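Local atomic coordinates of acyl-CoA dehydrogenase (Bacillus anthracis, PDB entry 3OWA), a protein that probably catalyses the flavin-dependent alpha,beta-dehydrogenation of acyl-CoA thioesters, and binds flavin-adenine dinucleotide (FAD). Residues A[25-30]-A[509-514]; A[361-366]-A[502-507]. All coordinates share one frame; numbering follows the deposited sequence. Where two conformers were deposited one is given.

Interaction 1: residues A[25-30]-A[509-514]; sequences DQVFTP and AVLRTE
Arg512, whose guanidinium group lies against Pro30, has its NH1 gripped twice from helix 305-336, by a salt bridge to Glu322 and a hydrogen bond to Ser323. Its NE forms a further salt bridge to Glu31, the residue that follows Pro30. These bonds probably fix the rotation of the flat group, and the proline ring covers one face: Pro30 CG stands 3.4 Å above the plane, offset toward the rim, and 3.5 Å from Arg512 NH2. The arginine reaches this far because its chain is fully extended, with CG anti to the backbone N (chi1 174°). Along its aliphatic root, Thr29 CG2 lies 3.8 Å from Arg512 CG. A water 3.0 Å from Thr29 OG1 accepts a hydrogen bond from that hydroxyl and donates one to Arg512 O, also at 3.0 Å. Further back, the Val27 and Leu511 side chains meet at roughly a right angle, Val27 CG1 being 3.7 Å from Leu511 CD1. A non-helical N-terminal segment thus packs on helix 490-520 of the helical C-terminal region of this acyl-CoA dehydrogenase, with one buried, charge-paired arginine bridging it to helix 305-336.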
loop_
_atom_site.group_PDB
_atom_site.type_symbol
_atom_site.label_atom_id
_atom_site.label_comp_id
_atom_site.label_asym_id
_atom_site.label_seq_id
_atom_site.Cartn_x
_atom_site.Cartn_y
_atom_site.Cartn_z
ATOM N N ASP A 25 -22.925 27.761 1.338
ATOM C CA ASP A 25 -22.361 29.064 1.676
ATOM C C ASP A 25 -21.307 28.997 2.783
ATOM O O ASP A 25 -20.503 29.913 2.928
ATOM C CB ASP A 25 -23.471 30.044 2.072
ATOM C CG ASP A 25 -23.862 30.958 0.941
ATOM O OD1 ASP A 25 -25.046 30.916 0.542
ATOM O OD2 ASP A 25 -22.986 31.719 0.453
ATOM N N GLN A 26 -21.301 27.915 3.556
ATOM C CA GLN A 26 -20.340 27.777 4.655
ATOM C C GLN A 26 -19.116 26.927 4.286
ATOM O O GLN A 26 -18.339 26.553 5.167
ATOM C CB GLN A 26 -21.019 27.202 5.890
ATOM C CG GLN A 26 -22.201 28.037 6.424
ATOM C CD GLN A 26 -23.025 27.222 7.364
ATOM O OE1 GLN A 26 -23.510 26.164 6.995
ATOM N NE2 GLN A 26 -23.155 27.676 8.599
ATOM N N VAL A 27 -18.947 26.620 3.001
ATOM C CA VAL A 27 -17.730 25.929 2.570
ATOM C C VAL A 27 -16.969 26.691 1.500
ATOM O O VAL A 27 -17.560 27.296 0.590
ATOM C CB VAL A 27 -17.984 24.466 2.088
ATOM C CG1 VAL A 27 -18.612 23.626 3.192
ATOM C CG2 VAL A 27 -18.830 24.442 0.834
ATOM N N PHE A 28 -15.651 26.660 1.627
ATOM C CA PHE A 28 -14.759 27.174 0.597
ATOM C C PHE A 28 -14.345 26.015 -0.328
ATOM O O PHE A 28 -14.055 24.916 0.147
ATOM C CB PHE A 28 -13.537 27.855 1.236
ATOM C CG PHE A 28 -12.605 28.477 0.236
ATOM C CD1 PHE A 28 -12.869 29.744 -0.273
ATOM C CD2 PHE A 28 -11.481 27.784 -0.211
ATOM C CE1 PHE A 28 -12.030 30.324 -1.218
ATOM C CE2 PHE A 28 -10.641 28.339 -1.160
ATOM C CZ PHE A 28 -10.909 29.625 -1.659
ATOM N N THR A 29 -14.349 26.254 -1.640
ATOM C CA THR A 29 -13.993 25.227 -2.617
ATOM C C THR A 29 -12.988 25.777 -3.639
ATOM O O THR A 29 -12.861 26.981 -3.773
ATOM C CB THR A 29 -15.244 24.701 -3.400
ATOM O OG1 THR A 29 -15.588 25.640 -4.404
ATOM C CG2 THR A 29 -16.442 24.443 -2.487
ATOM N N PRO A 30 -12.302 24.893 -4.389
ATOM C CA PRO A 30 -11.421 25.431 -5.422
ATOM C C PRO A 30 -12.115 26.349 -6.441
ATOM O O PRO A 30 -11.440 27.180 -7.064
ATOM C CB PRO A 30 -10.852 24.176 -6.093
ATOM C CG PRO A 30 -10.854 23.106 -4.988
ATOM C CD PRO A 30 -12.063 23.452 -4.135
ATOM N N ALA A 509 -17.261 16.688 -0.561
ATOM C CA ALA A 509 -17.545 16.374 -1.949
ATOM C C ALA A 509 -18.993 16.774 -2.325
ATOM O O ALA A 509 -19.214 17.394 -3.377
ATOM C CB ALA A 509 -17.274 14.885 -2.254
ATOM N N VAL A 510 -19.959 16.443 -1.466
ATOM C CA VAL A 510 -21.373 16.764 -1.753
ATOM C C VAL A 510 -21.588 18.270 -1.879
ATOM O O VAL A 510 -22.167 18.746 -2.860
ATOM C CB VAL A 510 -22.341 16.187 -0.703
ATOM C CG1 VAL A 510 -23.765 16.721 -0.935
ATOM C CG2 VAL A 510 -22.359 14.678 -0.786
ATOM N N LEU A 511 -21.084 19.008 -0.891
ATOM C CA LEU A 511 -21.321 20.442 -0.801
ATOM C C LEU A 511 -20.617 21.170 -1.910
ATOM O O LEU A 511 -21.173 22.112 -2.471
ATOM C CB LEU A 511 -20.921 20.995 0.571
ATOM C CG LEU A 511 -21.827 20.547 1.727
ATOM C CD1 LEU A 511 -21.303 21.064 3.069
ATOM C CD2 LEU A 511 -23.266 20.996 1.495
ATOM N N ARG A 512 -19.402 20.725 -2.251
ATOM C CA ARG A 512 -18.670 21.341 -3.361
ATOM C C ARG A 512 -19.399 21.135 -4.688
ATOM O O ARG A 512 -19.490 22.064 -5.511
ATOM C CB ARG A 512 -17.228 20.810 -3.456
ATOM C CG ARG A 512 -16.487 21.319 -4.670
ATOM C CD ARG A 512 -15.102 20.741 -4.739
ATOM N NE ARG A 512 -14.422 21.247 -5.916
ATOM C CZ ARG A 512 -13.240 20.820 -6.331
ATOM N NH1 ARG A 512 -12.591 19.874 -5.638
ATOM N NH2 ARG A 512 -12.701 21.345 -7.426
ATOM N N THR A 513 -19.916 19.931 -4.894
ATOM C CA THR A 513 -20.640 19.626 -6.118
ATOM C C THR A 513 -21.987 20.425 -6.144
ATOM O O THR A 513 -22.358 21.010 -7.157
ATOM C CB THR A 513 -20.853 18.099 -6.276
ATOM O OG1 THR A 513 -19.576 17.416 -6.187
ATOM C CG2 THR A 513 -21.555 17.778 -7.603
ATOM N N GLU A 514 -22.674 20.452 -5.009
ATOM C CA GLU A 514 -23.913 21.203 -4.856
ATOM C C GLU A 514 -23.685 22.678 -5.161
ATOM O O GLU A 514 -24.447 23.293 -5.928
ATOM C CB GLU A 514 -24.428 21.032 -3.429
ATOM C CG GLU A 514 -25.856 21.516 -3.220
ATOM C CD GLU A 514 -26.288 21.469 -1.750
ATOM O OE1 GLU A 514 -25.854 20.536 -1.019
ATOM O OE2 GLU A 514 -27.052 22.381 -1.330
HETATM O O HOH W 1 -17.831 24.520 -6.085
#

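Interaction 2: residues A[361-366]-A[502-507]; sequences CSLNKV and NLYAME
Tyr504 carries the whole contact on the 502-507 side, packing against Leu363 and Asn364 on the neighbouring helix. Ahead of it in the chain, Asn502 turns to another helix, its ND2 hydrogen-bonded to Glu542, and Leu503 packs on Leu18 of an N-terminal loop. At Tyr504 the CA is 7.9 Å from Leu363 CA, and the CB bond points toward segment 361-366. The first atom met is CB itself, 3.7 Å from Leu363 CD1. Going outward, Tyr504 CG lies 3.9 Å from that same methyl, Leu363 CD1, which approaches the ring obliquely. On the leucine a single branch does the touching, since CD1 alone comes within 4.2 Å of the tyrosine. The ring sweeps across toward helix 358-383 because its CG is anti to the backbone N (chi1 -169°), so its CE2 edge passes the amide end of Asn364. That end sits at the rim, close to the ring plane, and the two planes are turned 32° from each other; the amide is therefore neither stacked on the ring nor perpendicular to it. No hydrogen bond crosses between the segments, and the buried surface is modest, 128 Å² summed over both. The contact is a buried seam between two parts of the helical C-terminal region of an acyl-CoA dehydrogenase: helix 358-383, which also supplies the FAD-pocket residues Gln381 and Ile382, and the later helix 490-520. At the far end of the ring, Tyr504 OH is hydrogen-bonded to Thr328 on helix 305-336, a helix whose Ser324 touches both Tyr504 and Asn364. Further along, Glu507 leaves the seam and forms salt bridges to Arg327 and Lys468.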
loop_
_atom_site.group_PDB
_atom_site.type_symbol
_atom_site.label_atom_id
_atom_site.label_comp_id
_atom_site.label_asym_id
_atom_site.label_seq_id
_atom_site.Cartn_x
_atom_site.Cartn_y
_atom_site.Cartn_z
ATOM N N CYS A 361 -7.976 19.310 10.540
ATOM C CA CYS A 361 -6.548 19.186 10.145
ATOM C C CYS A 361 -6.057 17.746 10.213
ATOM O O CYS A 361 -5.374 17.262 9.288
ATOM C CB CYS A 361 -5.643 20.067 11.037
ATOM S SG CYS A 361 -5.869 21.861 10.765
ATOM N N SER A 362 -6.386 17.059 11.304
ATOM C CA SER A 362 -5.990 15.657 11.486
ATOM C C SER A 362 -6.674 14.766 10.457
ATOM O O SER A 362 -6.034 13.889 9.867
ATOM C CB SER A 362 -6.320 15.177 12.902
ATOM O OG SER A 362 -5.224 15.411 13.770
ATOM N N LEU A 363 -7.963 14.998 10.217
ATOM C CA LEU A 363 -8.661 14.261 9.155
ATOM C C LEU A 363 -8.013 14.427 7.784
ATOM O O LEU A 363 -7.903 13.456 7.052
ATOM C CB LEU A 363 -10.157 14.626 9.055
ATOM C CG LEU A 363 -11.015 14.505 10.327
ATOM C CD1 LEU A 363 -12.429 15.019 10.045
ATOM C CD2 LEU A 363 -11.012 13.076 10.910
ATOM N N ASN A 364 -7.661 15.652 7.423
ATOM C CA ASN A 364 -7.040 15.946 6.125
ATOM C C ASN A 364 -5.722 15.227 6.007
ATOM O O ASN A 364 -5.400 14.646 4.967
ATOM C CB ASN A 364 -6.755 17.440 5.988
ATOM C CG ASN A 364 -7.999 18.280 5.696
ATOM O OD1 ASN A 364 -9.078 17.785 5.325
ATOM N ND2 ASN A 364 -7.834 19.571 5.853
ATOM N N LYS A 365 -4.950 15.245 7.082
ATOM C CA LYS A 365 -3.662 14.619 7.048
ATOM C C LYS A 365 -3.762 13.107 6.801
ATOM O O LYS A 365 -3.046 12.569 5.944
ATOM C CB LYS A 365 -2.875 14.930 8.322
ATOM C CG LYS A 365 -1.407 14.518 8.257
ATOM C CD LYS A 365 -1.169 13.136 8.806
ATOM C CE LYS A 365 0.219 12.690 8.495
ATOM N NZ LYS A 365 0.589 11.377 9.128
ATOM N N VAL A 366 -4.636 12.427 7.555
ATOM C CA VAL A 366 -4.791 11.002 7.411
ATOM C C VAL A 366 -5.448 10.690 6.079
ATOM O O VAL A 366 -5.012 9.792 5.339
ATOM C CB VAL A 366 -5.667 10.375 8.549
ATOM C CG1 VAL A 366 -5.907 8.869 8.248
ATOM C CG2 VAL A 366 -5.017 10.572 9.905
ATOM N N ASN A 502 -14.460 9.651 6.934
ATOM C CA ASN A 502 -15.262 9.386 5.737
ATOM C C ASN A 502 -16.403 10.357 5.597
ATOM O O ASN A 502 -16.666 10.845 4.510
ATOM C CB ASN A 502 -15.780 7.947 5.731
ATOM C CG ASN A 502 -14.774 6.979 5.134
ATOM O OD1 ASN A 502 -13.755 7.378 4.568
ATOM N ND2 ASN A 502 -15.052 5.709 5.266
ATOM N N LEU A 503 -17.062 10.655 6.711
ATOM C CA LEU A 503 -18.143 11.642 6.717
ATOM C C LEU A 503 -17.722 13.051 6.223
ATOM O O LEU A 503 -18.403 13.667 5.387
ATOM C CB LEU A 503 -18.799 11.679 8.109
ATOM C CG LEU A 503 -19.620 12.928 8.342
ATOM C CD1 LEU A 503 -20.986 12.715 7.727
ATOM C CD2 LEU A 503 -19.686 13.285 9.823
ATOM N N TYR A 504 -16.601 13.543 6.739
ATOM C CA TYR A 504 -16.036 14.837 6.340
ATOM C C TYR A 504 -15.686 14.891 4.847
ATOM O O TYR A 504 -15.964 15.879 4.163
ATOM C CB TYR A 504 -14.790 15.175 7.200
ATOM C CG TYR A 504 -14.278 16.590 7.055
ATOM C CD1 TYR A 504 -15.122 17.688 7.278
ATOM C CD2 TYR A 504 -12.960 16.838 6.693
ATOM C CE1 TYR A 504 -14.666 18.995 7.150
ATOM C CE2 TYR A 504 -12.483 18.144 6.568
ATOM C CZ TYR A 504 -13.351 19.221 6.800
ATOM O OH TYR A 504 -12.883 20.512 6.666
ATOM N N ALA A 505 -15.067 13.842 4.339
ATOM C CA ALA A 505 -14.762 13.798 2.910
ATOM C C ALA A 505 -16.048 13.737 2.051
ATOM O O ALA A 505 -16.160 14.441 1.032
ATOM C CB ALA A 505 -13.856 12.603 2.609
HETATM N N MSE A 506 -17.004 12.909 2.464
HETATM C CA MSE A 506 -18.301 12.788 1.757
HETATM C C MSE A 506 -19.024 14.111 1.705
HETATM O O MSE A 506 -19.453 14.539 0.646
HETATM C CB MSE A 506 -19.216 11.788 2.455
HETATM C CG MSE A 506 -18.844 10.347 2.266
HETATM SE SE MSE A 506 -20.029 9.244 3.314
HETATM C CE MSE A 506 -21.698 9.624 2.419
ATOM N N GLU A 507 -19.182 14.756 2.858
ATOM C CA GLU A 507 -19.881 16.047 2.919
ATOM C C GLU A 507 -19.176 17.130 2.098
ATOM O O GLU A 507 -19.821 17.932 1.418
ATOM C CB GLU A 507 -20.046 16.493 4.375
ATOM C CG GLU A 507 -20.792 17.818 4.536
ATOM C CD GLU A 507 -20.876 18.322 5.994
ATOM O OE1 GLU A 507 -21.999 18.645 6.449
ATOM O OE2 GLU A 507 -19.832 18.412 6.691
#

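From the N terminus, segment 25-30 lies in the loop before helix 35-52. The chain then runs through the N-terminal helices, the mixed sheet and the helices from 257-293 onward, 305-336 among them, to helix 358-383, where interaction 2 starts. That contact closes after 135 intervening residues, all helix or loop, at 502-507. Only Ser508 separates this from 509-514, where interaction 1 closes a span of 478 residues. Interaction 2 thus lies wholly within the span of interaction 1; the two do not cross, and they lie about 14 Å apart, centre to centre. Helix 490-520 serves both, tying the N-terminal segment and helix 358-383 to successive stretches of one helix, with helix 305-336 touching each contact.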